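Local coordinates for putative acetamidase/formamidase (Yersinia enterocolitica subsp. palearctica serotype O:3, PDB 5UBU), which probably hydrolyses carbon-nitrogen bonds, other than peptide bonds, in linear amides, at residues M4-E9 / E259-I264; P124-L129 / N313-K318. All coordinates share one frame; numbering follows the deposited sequence.

Contact 1: M4-E9 / E259-I264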
HETATM    1  N   MSE B   4       0.549 -36.154  20.592  1.00 98.89           N
HETATM    2  CA  MSE B   4      -0.756 -35.731  20.045  1.00 94.16           C
HETATM    3  C   MSE B   4      -1.790 -35.583  21.130  1.00 88.12           C
HETATM    4  O   MSE B   4      -2.967 -35.769  20.895  1.00 87.12           O
HETATM    5  CB  MSE B   4      -1.209 -36.713  18.956  1.00 98.65           C
HETATM    6  CG  MSE B   4      -0.326 -36.746  17.717  1.00104.81           C
HETATM    7 SE   MSE B   4       0.646 -35.050  17.416  1.00120.15          SE
HETATM    8  CE  MSE B   4      -0.590 -34.088  16.242  1.00106.53           C
ATOM      9  N   LYS B   5      -1.337 -35.212  22.323  1.00 84.94           N
ATOM     10  CA  LYS B   5      -2.206 -35.017  23.477  1.00 82.91           C
ATOM     11  C   LYS B   5      -3.050 -33.727  23.364  1.00 77.32           C
ATOM     12  O   LYS B   5      -4.193 -33.659  23.807  1.00 78.51           O
ATOM     13  CB  LYS B   5      -1.312 -34.908  24.724  1.00 87.45           C
ATOM     14  CG  LYS B   5      -1.980 -34.765  26.088  1.00 90.59           C
ATOM     15  CD  LYS B   5      -2.600 -36.076  26.590  1.00 92.70           C
ATOM     16  CE  LYS B   5      -2.992 -36.007  28.057  1.00 95.68           C
ATOM     17  NZ  LYS B   5      -3.630 -37.284  28.496  1.00 97.07           N
ATOM     18  N   TRP B   6      -2.449 -32.719  22.751  1.00 71.60           N
ATOM     19  CA  TRP B   6      -3.098 -31.411  22.622  1.00 66.61           C
ATOM     20  C   TRP B   6      -4.418 -31.482  21.844  1.00 63.00           C
ATOM     21  O   TRP B   6      -5.285 -30.638  22.043  1.00 62.45           O
ATOM     22  CB  TRP B   6      -2.145 -30.381  21.982  1.00 64.28           C
ATOM     23  CG  TRP B   6      -1.859 -30.648  20.540  1.00 61.10           C
ATOM     24  CD1 TRP B   6      -0.874 -31.438  20.030  1.00 61.05           C
ATOM     25  CD2 TRP B   6      -2.579 -30.124  19.421  1.00 57.84           C
ATOM     26  NE1 TRP B   6      -0.934 -31.437  18.663  1.00 58.85           N
ATOM     27  CE2 TRP B   6      -1.970 -30.639  18.258  1.00 56.85           C
ATOM     28  CE3 TRP B   6      -3.678 -29.270  19.288  1.00 56.72           C
ATOM     29  CZ2 TRP B   6      -2.414 -30.318  16.969  1.00 54.63           C
ATOM     30  CZ3 TRP B   6      -4.125 -28.950  18.015  1.00 54.70           C
ATOM     31  CH2 TRP B   6      -3.492 -29.478  16.870  1.00 53.50           C
ATOM     32  N   LEU B   7      -4.563 -32.475  20.962  1.00 60.62           N
ATOM     33  CA  LEU B   7      -5.807 -32.640  20.185  1.00 59.56           C
ATOM     34  C   LEU B   7      -7.058 -32.729  21.055  1.00 61.50           C
ATOM     35  O   LEU B   7      -8.109 -32.230  20.666  1.00 61.34           O
ATOM     36  CB  LEU B   7      -5.758 -33.870  19.275  1.00 58.66           C
ATOM     37  CG  LEU B   7      -4.904 -33.829  18.016  1.00 57.06           C
ATOM     38  CD1 LEU B   7      -4.887 -35.188  17.337  1.00 57.19           C
ATOM     39  CD2 LEU B   7      -5.429 -32.765  17.054  1.00 55.21           C
ATOM     40  N   GLU B   8      -6.937 -33.360  22.226  1.00 64.41           N
ATOM     41  CA  GLU B   8      -8.066 -33.498  23.149  1.00 66.69           C
ATOM     42  C   GLU B   8      -8.691 -32.142  23.508  1.00 66.91           C
ATOM     43  O   GLU B   8      -9.906 -32.044  23.688  1.00 67.76           O
ATOM     44  CB  GLU B   8      -7.622 -34.208  24.420  1.00 69.79           C
ATOM     45  CG  GLU B   8      -7.124 -35.628  24.226  1.00 70.67           C
ATOM     46  CD  GLU B   8      -6.626 -36.253  25.531  1.00 74.02           C
ATOM     47  OE1 GLU B   8      -6.555 -35.541  26.563  1.00 75.07           O
ATOM     48  OE2 GLU B   8      -6.259 -37.444  25.523  1.00 75.14           O
ATOM     49  N   GLU B   9      -7.850 -31.109  23.613  1.00 66.86           N
ATOM     50  CA  GLU B   9      -8.298 -29.751  23.920  1.00 67.33           C
ATOM     51  C   GLU B   9      -8.562 -28.905  22.672  1.00 62.94           C
ATOM     52  O   GLU B   9      -8.967 -27.755  22.797  1.00 63.26           O
ATOM     53  CB  GLU B   9      -7.267 -29.047  24.832  1.00 70.95           C
ATOM     54  CG  GLU B   9      -7.133 -29.684  26.225  1.00 75.77           C
ATOM     55  CD  GLU B   9      -8.415 -29.602  27.064  1.00 79.24           C
ATOM     56  OE1 GLU B   9      -8.585 -30.432  27.991  1.00 83.44           O
ATOM     57  OE2 GLU B   9      -9.249 -28.707  26.792  1.00 79.89           O
ATOM     58  N   GLU B 259      -4.892 -23.837  14.138  1.00 46.86           N
ATOM     59  CA  GLU B 259      -4.489 -24.199  15.470  1.00 47.49           C
ATOM     60  C   GLU B 259      -3.482 -25.327  15.388  1.00 48.47           C
ATOM     61  O   GLU B 259      -3.576 -26.175  14.509  1.00 49.29           O
ATOM     62  CB  GLU B 259      -5.744 -24.681  16.192  1.00 48.25           C
ATOM     63  CG  GLU B 259      -5.567 -25.164  17.615  1.00 50.17           C
ATOM     64  CD  GLU B 259      -6.857 -25.694  18.244  1.00 51.47           C
ATOM     65  OE1 GLU B 259      -7.860 -25.925  17.534  1.00 50.25           O
ATOM     66  OE2 GLU B 259      -6.854 -25.895  19.473  1.00 53.22           O
ATOM     67  N   ASN B 260      -2.504 -25.319  16.281  1.00 48.93           N
ATOM     68  CA  ASN B 260      -1.516 -26.401  16.358  1.00 50.46           C
ATOM     69  C   ASN B 260      -1.142 -26.614  17.824  1.00 52.05           C
ATOM     70  O   ASN B 260      -1.729 -26.000  18.710  1.00 51.15           O
ATOM     71  CB  ASN B 260      -0.298 -26.174  15.438  1.00 49.57           C
ATOM     72  CG  ASN B 260       0.464 -24.919  15.749  1.00 48.50           C
ATOM     73  OD1 ASN B 260       0.376 -24.372  16.847  1.00 49.41           O
ATOM     74  ND2 ASN B 260       1.242 -24.454  14.772  1.00 47.26           N
ATOM     75  N   ALA B 261      -0.173 -27.479  18.083  1.00 54.41           N
ATOM     76  CA  ALA B 261       0.213 -27.774  19.457  1.00 57.06           C
ATOM     77  C   ALA B 261       0.494 -26.556  20.322  1.00 56.71           C
ATOM     78  O   ALA B 261       0.069 -26.522  21.479  1.00 58.18           O
ATOM     79  CB  ALA B 261       1.412 -28.725  19.484  1.00 58.86           C
ATOM     80  N   GLU B 262       1.149 -25.540  19.756  1.00 55.22           N
ATOM     81  CA  GLU B 262       1.532 -24.368  20.546  1.00 55.27           C
ATOM     82  C   GLU B 262       0.750 -23.065  20.360  1.00 52.21           C
ATOM     83  O   GLU B 262       0.762 -22.239  21.268  1.00 52.69           O
ATOM     84  CB  GLU B 262       3.039 -24.104  20.377  1.00 56.82           C
ATOM     85  CG  GLU B 262       3.907 -25.279  20.851  1.00 60.27           C
ATOM     86  CD  GLU B 262       5.385 -24.955  21.048  1.00 62.02           C
ATOM     87  OE1 GLU B 262       5.867 -23.821  20.772  1.00 60.56           O
ATOM     88  OE2 GLU B 262       6.087 -25.878  21.511  1.00 65.49           O
ATOM     89  N   THR B 263       0.064 -22.870  19.237  1.00 49.64           N
ATOM     90  CA  THR B 263      -0.654 -21.595  19.013  1.00 47.47           C
ATOM     91  C   THR B 263      -1.999 -21.677  18.299  1.00 46.11           C
ATOM     92  O   THR B 263      -2.405 -22.724  17.807  1.00 45.96           O
ATOM     93  CB  THR B 263       0.187 -20.656  18.091  1.00 45.80           C
ATOM     94  OG1 THR B 263       0.193 -21.166  16.750  1.00 44.26           O
ATOM     95  CG2 THR B 263       1.619 -20.513  18.582  1.00 46.89           C
ATOM     96  N   ILE B 264      -2.670 -20.527  18.277  1.00 44.79           N
ATOM     97  CA  ILE B 264      -3.905 -20.326  17.531  1.00 43.91           C
ATOM     98  C   ILE B 264      -3.509 -19.175  16.591  1.00 42.54           C
ATOM     99  O   ILE B 264      -2.630 -18.379  16.932  1.00 41.15           O
ATOM    100  CB  ILE B 264      -5.137 -19.970  18.401  1.00 43.83           C
ATOM    101  CG1 ILE B 264      -5.004 -18.594  19.055  1.00 43.09           C
ATOM    102  CG2 ILE B 264      -5.377 -21.052  19.438  1.00 46.08           C
ATOM    103  CD1 ILE B 264      -6.245 -18.163  19.789  1.00 43.55           C
TER
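The indole of Trp-6 lies flat over the backbone where strand 257-260 turns into strand 263-270, and Ala-261 lies under its five-membered ring. CA of Ala-261 sits 3.6 Å from the centroid of that ring and 8° off its normal, a CH-pi contact, while Ala-261 CB is 3.6 Å from CD1 of Trp-6. Farther along the same face, the six-membered ring covers the peptide between Asn-260 and Ala-261, with Trp-6 CH2 3.7 Å from Asn-260 CA. Chi1 of 69° sets CG of Trp-6 between its backbone N and carbonyl carbon and turns the ring toward the hairpin. Leu-7 CD2 backs the opposite face, offset toward the rim, and Ile-204 and Lys-327 also touch the indole. Beyond the ring the packing thins: Trp-6 CZ3 comes only within 4.1 Å of Glu-259 CG. The extended chain of Glu-259 carries its carboxylate past the tryptophan to Tyr-206 and Lys-327, while Glu-9, bent at chi2, pairs with Lys-14. On the solvent side, Lys-5 and Glu-8 are exposed and joined by a long salt bridge, NZ to OE1 3.9 Å. No hydrogen bond crosses between the segments, and the contact between them is mainly the packing of the indole. The turn beneath it is held from within. Asn-260 OD1 receives Thr-263 N at 2.8 Å, almost straight on to the carbonyl, and Thr-263 OG1 at 3.2 Å from above the carbonyl plane. The arrangement is that of a tight beta-hairpin whose turn carries an Asx motif, Asn-260 OD1 to Thr-263 N, covered at the protein surface by a tryptophan from the N-terminal segment.

Contact 2: P124-L129 / N313-K318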
ATOM      1  N   PRO B 124       8.611 -15.420 -15.189  1.00 50.18           N
ATOM      2  CA  PRO B 124       8.656 -14.007 -15.560  1.00 50.91           C
ATOM      3  C   PRO B 124       7.389 -13.244 -15.155  1.00 50.26           C
ATOM      4  O   PRO B 124       6.277 -13.777 -15.272  1.00 50.30           O
ATOM      5  CB  PRO B 124       8.803 -14.047 -17.081  1.00 51.91           C
ATOM      6  CG  PRO B 124       9.547 -15.319 -17.335  1.00 52.74           C
ATOM      7  CD  PRO B 124       9.006 -16.288 -16.316  1.00 52.04           C
ATOM      8  N   HIS B 125       7.582 -12.026 -14.649  1.00 48.40           N
ATOM      9  CA  HIS B 125       6.492 -11.154 -14.215  1.00 47.46           C
ATOM     10  C   HIS B 125       5.694 -11.711 -13.030  1.00 45.86           C
ATOM     11  O   HIS B 125       4.510 -11.402 -12.862  1.00 44.43           O
ATOM     12  CB  HIS B 125       5.571 -10.809 -15.393  1.00 48.52           C
ATOM     13  CG  HIS B 125       6.308 -10.276 -16.580  1.00 50.46           C
ATOM     14  ND1 HIS B 125       6.821  -8.993 -16.624  1.00 49.87           N
ATOM     15  CD2 HIS B 125       6.623 -10.852 -17.765  1.00 50.99           C
ATOM     16  CE1 HIS B 125       7.423  -8.803 -17.784  1.00 50.54           C
ATOM     17  NE2 HIS B 125       7.311  -9.912 -18.497  1.00 51.75           N
ATOM     18  N   PHE B 126       6.359 -12.519 -12.207  1.00 45.43           N
ATOM     19  CA  PHE B 126       5.730 -13.104 -11.030  1.00 44.34           C
ATOM     20  C   PHE B 126       6.774 -13.348  -9.940  1.00 43.09           C
ATOM     21  O   PHE B 126       7.777 -14.000 -10.174  1.00 42.84           O
ATOM     22  CB  PHE B 126       5.004 -14.384 -11.401  1.00 45.10           C
ATOM     23  CG  PHE B 126       4.215 -14.979 -10.268  1.00 46.07           C
ATOM     24  CD1 PHE B 126       2.990 -14.424  -9.888  1.00 45.85           C
ATOM     25  CD2 PHE B 126       4.679 -16.100  -9.588  1.00 46.67           C
ATOM     26  CE1 PHE B 126       2.259 -14.970  -8.848  1.00 45.53           C
ATOM     27  CE2 PHE B 126       3.943 -16.655  -8.552  1.00 46.38           C
ATOM     28  CZ  PHE B 126       2.731 -16.090  -8.177  1.00 45.73           C
ATOM     29  N   GLY B 127       6.527 -12.792  -8.759  1.00 42.43           N
ATOM     30  CA  GLY B 127       7.428 -12.913  -7.624  1.00 41.96           C
ATOM     31  C   GLY B 127       7.393 -11.674  -6.751  1.00 41.32           C
ATOM     32  O   GLY B 127       6.783 -10.659  -7.099  1.00 42.51           O
ATOM     33  N   GLY B 128       8.083 -11.754  -5.619  1.00 40.07           N
ATOM     34  CA  GLY B 128       8.140 -10.667  -4.653  1.00 37.84           C
ATOM     35  C   GLY B 128       9.090  -9.540  -4.983  1.00 36.89           C
ATOM     36  O   GLY B 128       8.796  -8.395  -4.663  1.00 36.90           O
ATOM     37  N   LEU B 129      10.226  -9.859  -5.610  1.00 36.66           N
ATOM     38  CA  LEU B 129      11.248  -8.849  -5.967  1.00 36.27           C
ATOM     39  C   LEU B 129      11.338  -8.568  -7.467  1.00 36.69           C
ATOM     40  O   LEU B 129      12.434  -8.411  -8.030  1.00 37.22           O
ATOM     41  CB  LEU B 129      12.619  -9.268  -5.414  1.00 36.27           C
ATOM     42  CG  LEU B 129      12.714  -9.477  -3.898  1.00 35.54           C
ATOM     43  CD1 LEU B 129      14.130  -9.883  -3.515  1.00 36.02           C
ATOM     44  CD2 LEU B 129      12.315  -8.234  -3.123  1.00 34.83           C
ATOM     45  N   ASN B 313       2.549 -15.420   2.180  1.00 42.71           N
ATOM     46  CA  ASN B 313       3.013 -15.132   0.830  1.00 44.68           C
ATOM     47  C   ASN B 313       2.977 -13.641   0.614  1.00 43.71           C
ATOM     48  O   ASN B 313       2.220 -12.934   1.263  1.00 42.15           O
ATOM     49  CB  ASN B 313       2.125 -15.845  -0.215  1.00 45.77           C
ATOM     50  CG  ASN B 313       0.868 -15.064  -0.578  1.00 45.96           C
ATOM     51  OD1 ASN B 313       0.938 -14.061  -1.289  1.00 46.17           O
ATOM     52  ND2 ASN B 313      -0.293 -15.579  -0.186  1.00 46.26           N
HETATM   53  N   MSE B 314       3.817 -13.157  -0.281  1.00 45.76           N
HETATM   54  CA  MSE B 314       3.801 -11.738  -0.604  1.00 47.52           C
HETATM   55  C   MSE B 314       4.002 -11.673  -2.103  1.00 47.28           C
HETATM   56  O   MSE B 314       4.580 -10.736  -2.625  1.00 48.92           O
HETATM   57  CB  MSE B 314       4.693 -10.973   0.370  1.00 50.57           C
HETATM   58  CG  MSE B 314       6.136 -10.645   0.036  1.00 57.45           C
HETATM   59 SE   MSE B 314       6.375  -8.723   0.356  1.00 65.97          SE
HETATM   60  CE  MSE B 314       6.929  -8.267  -1.474  1.00 63.65           C
ATOM     61  N   VAL B 315       3.450 -12.668  -2.798  1.00 46.62           N
ATOM     62  CA  VAL B 315       3.572 -12.789  -4.248  1.00 48.40           C
ATOM     63  C   VAL B 315       2.246 -13.001  -4.996  1.00 48.58           C
ATOM     64  O   VAL B 315       2.091 -12.574  -6.138  1.00 49.28           O
ATOM     65  CB  VAL B 315       4.546 -13.943  -4.613  1.00 50.10           C
ATOM     66  CG1 VAL B 315       5.911 -13.705  -3.978  1.00 51.28           C
ATOM     67  CG2 VAL B 315       4.023 -15.307  -4.181  1.00 49.33           C
ATOM     68  N   ASP B 316       1.291 -13.651  -4.346  1.00 48.83           N
ATOM     69  CA  ASP B 316       0.004 -13.962  -4.967  1.00 50.08           C
ATOM     70  C   ASP B 316      -0.882 -12.707  -5.111  1.00 48.54           C
ATOM     71  O   ASP B 316      -0.579 -11.679  -4.503  1.00 48.41           O
ATOM     72  CB  ASP B 316      -0.665 -15.058  -4.123  1.00 51.08           C
ATOM     73  CG  ASP B 316       0.190 -16.339  -4.038  1.00 53.27           C
ATOM     74  OD1 ASP B 316       0.761 -16.767  -5.079  1.00 54.75           O
ATOM     75  OD2 ASP B 316       0.264 -16.935  -2.942  1.00 54.26           O
ATOM     76  N   PRO B 317      -1.966 -12.776  -5.923  1.00 47.83           N
ATOM     77  CA  PRO B 317      -2.875 -11.625  -6.124  1.00 46.59           C
ATOM     78  C   PRO B 317      -3.232 -10.881  -4.832  1.00 43.53           C
ATOM     79  O   PRO B 317      -3.508  -9.683  -4.862  1.00 42.84           O
ATOM     80  CB  PRO B 317      -4.098 -12.266  -6.765  1.00 47.60           C
ATOM     81  CG  PRO B 317      -3.513 -13.374  -7.574  1.00 49.47           C
ATOM     82  CD  PRO B 317      -2.381 -13.924  -6.751  1.00 49.12           C
ATOM     83  N   LYS B 318      -3.245 -11.616  -3.727  1.00 40.89           N
ATOM     84  CA  LYS B 318      -3.457 -11.073  -2.402  1.00 38.76           C
ATOM     85  C   LYS B 318      -2.418 -11.699  -1.494  1.00 37.81           C
ATOM     86  O   LYS B 318      -2.155 -12.911  -1.568  1.00 38.31           O
ATOM     87  CB  LYS B 318      -4.850 -11.372  -1.868  1.00 38.74           C
ATOM     88  CG  LYS B 318      -5.943 -10.600  -2.557  1.00 39.27           C
ATOM     89  CD  LYS B 318      -7.281 -10.837  -1.908  1.00 39.29           C
ATOM     90  CE  LYS B 318      -8.326  -9.957  -2.568  1.00 41.17           C
ATOM     91  NZ  LYS B 318      -9.669 -10.109  -1.946  1.00 41.48           N
TER
HETATM   92  O   HOH W   1       3.785 -11.406  -7.590  1.00 25.74           O
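Val-315 meets the glycine pair with one methyl group: its CG1 is 3.3 Å from Gly-128 N and 3.7 Å from Gly-127 C, so the branch rests on the peptide joining the two glycines. Beside it, the ring of Phe-126 reaches across, its CG anti to the backbone N (chi1 -174°). Phe-126 CE1 approaches Val-315 O at 3.6 Å, obliquely to the ring. At its tip, CZ has Asp-316 OD1 at 3.7 Å, in the plane of the ring and at its edge, with ring and carboxylate planes 31° apart. At the other end, the bent side chain of selenomethionine Met-314 brings CE to 3.7 Å from Gly-128 O, a carbonyl that also accepts from Arg-278 NE of the second subunit. A modelled water between Gly-127 N and Val-315 O may bridge them, though its approach to the carbonyl is doubtfully short; the segments share no direct hydrogen bond. One shell out, Asn-313 OD1 shapes the turn that presents these groups. It accepts from Val-315 N at 3.2 Å, in the carbonyl plane and on a lone pair, and from Asp-316 N at 3.1 Å, well above that plane. Asn-313 ND2 in turn binds Met-194 O, and Arg-271 binds Asp-316 O. The Asx turn opens the loop between strands 308-313 and 319-326, which places the Asp-316 side chain about 4 Å from a bound sodium ion, consistent with a second-shell position beside two sodium sites, one of Asn-193, Asp-195 and Asp-220, the other of Asp-220, His-222 and Glu-236.

Contacts 1 and 2 lie on opposite sides of the chain's centre, their own centres 32 Å apart and their nearest atoms about 16 Å apart, and they do not touch. The nine-stranded sheet relates them: strand 263-270, leaving contact 1, runs antiparallel to strand 319-326, which starts just after 313-318 and ends next to Lys-327, a partner of contact 1. Their settings differ. Contact 1 packs the N-terminal segment on a surface hairpin, touched by no other subunit. Contact 2 is buried, adjoins two neighbouring subunits and lies near a bound sodium ion, which the side chain of Asp-316 approaches.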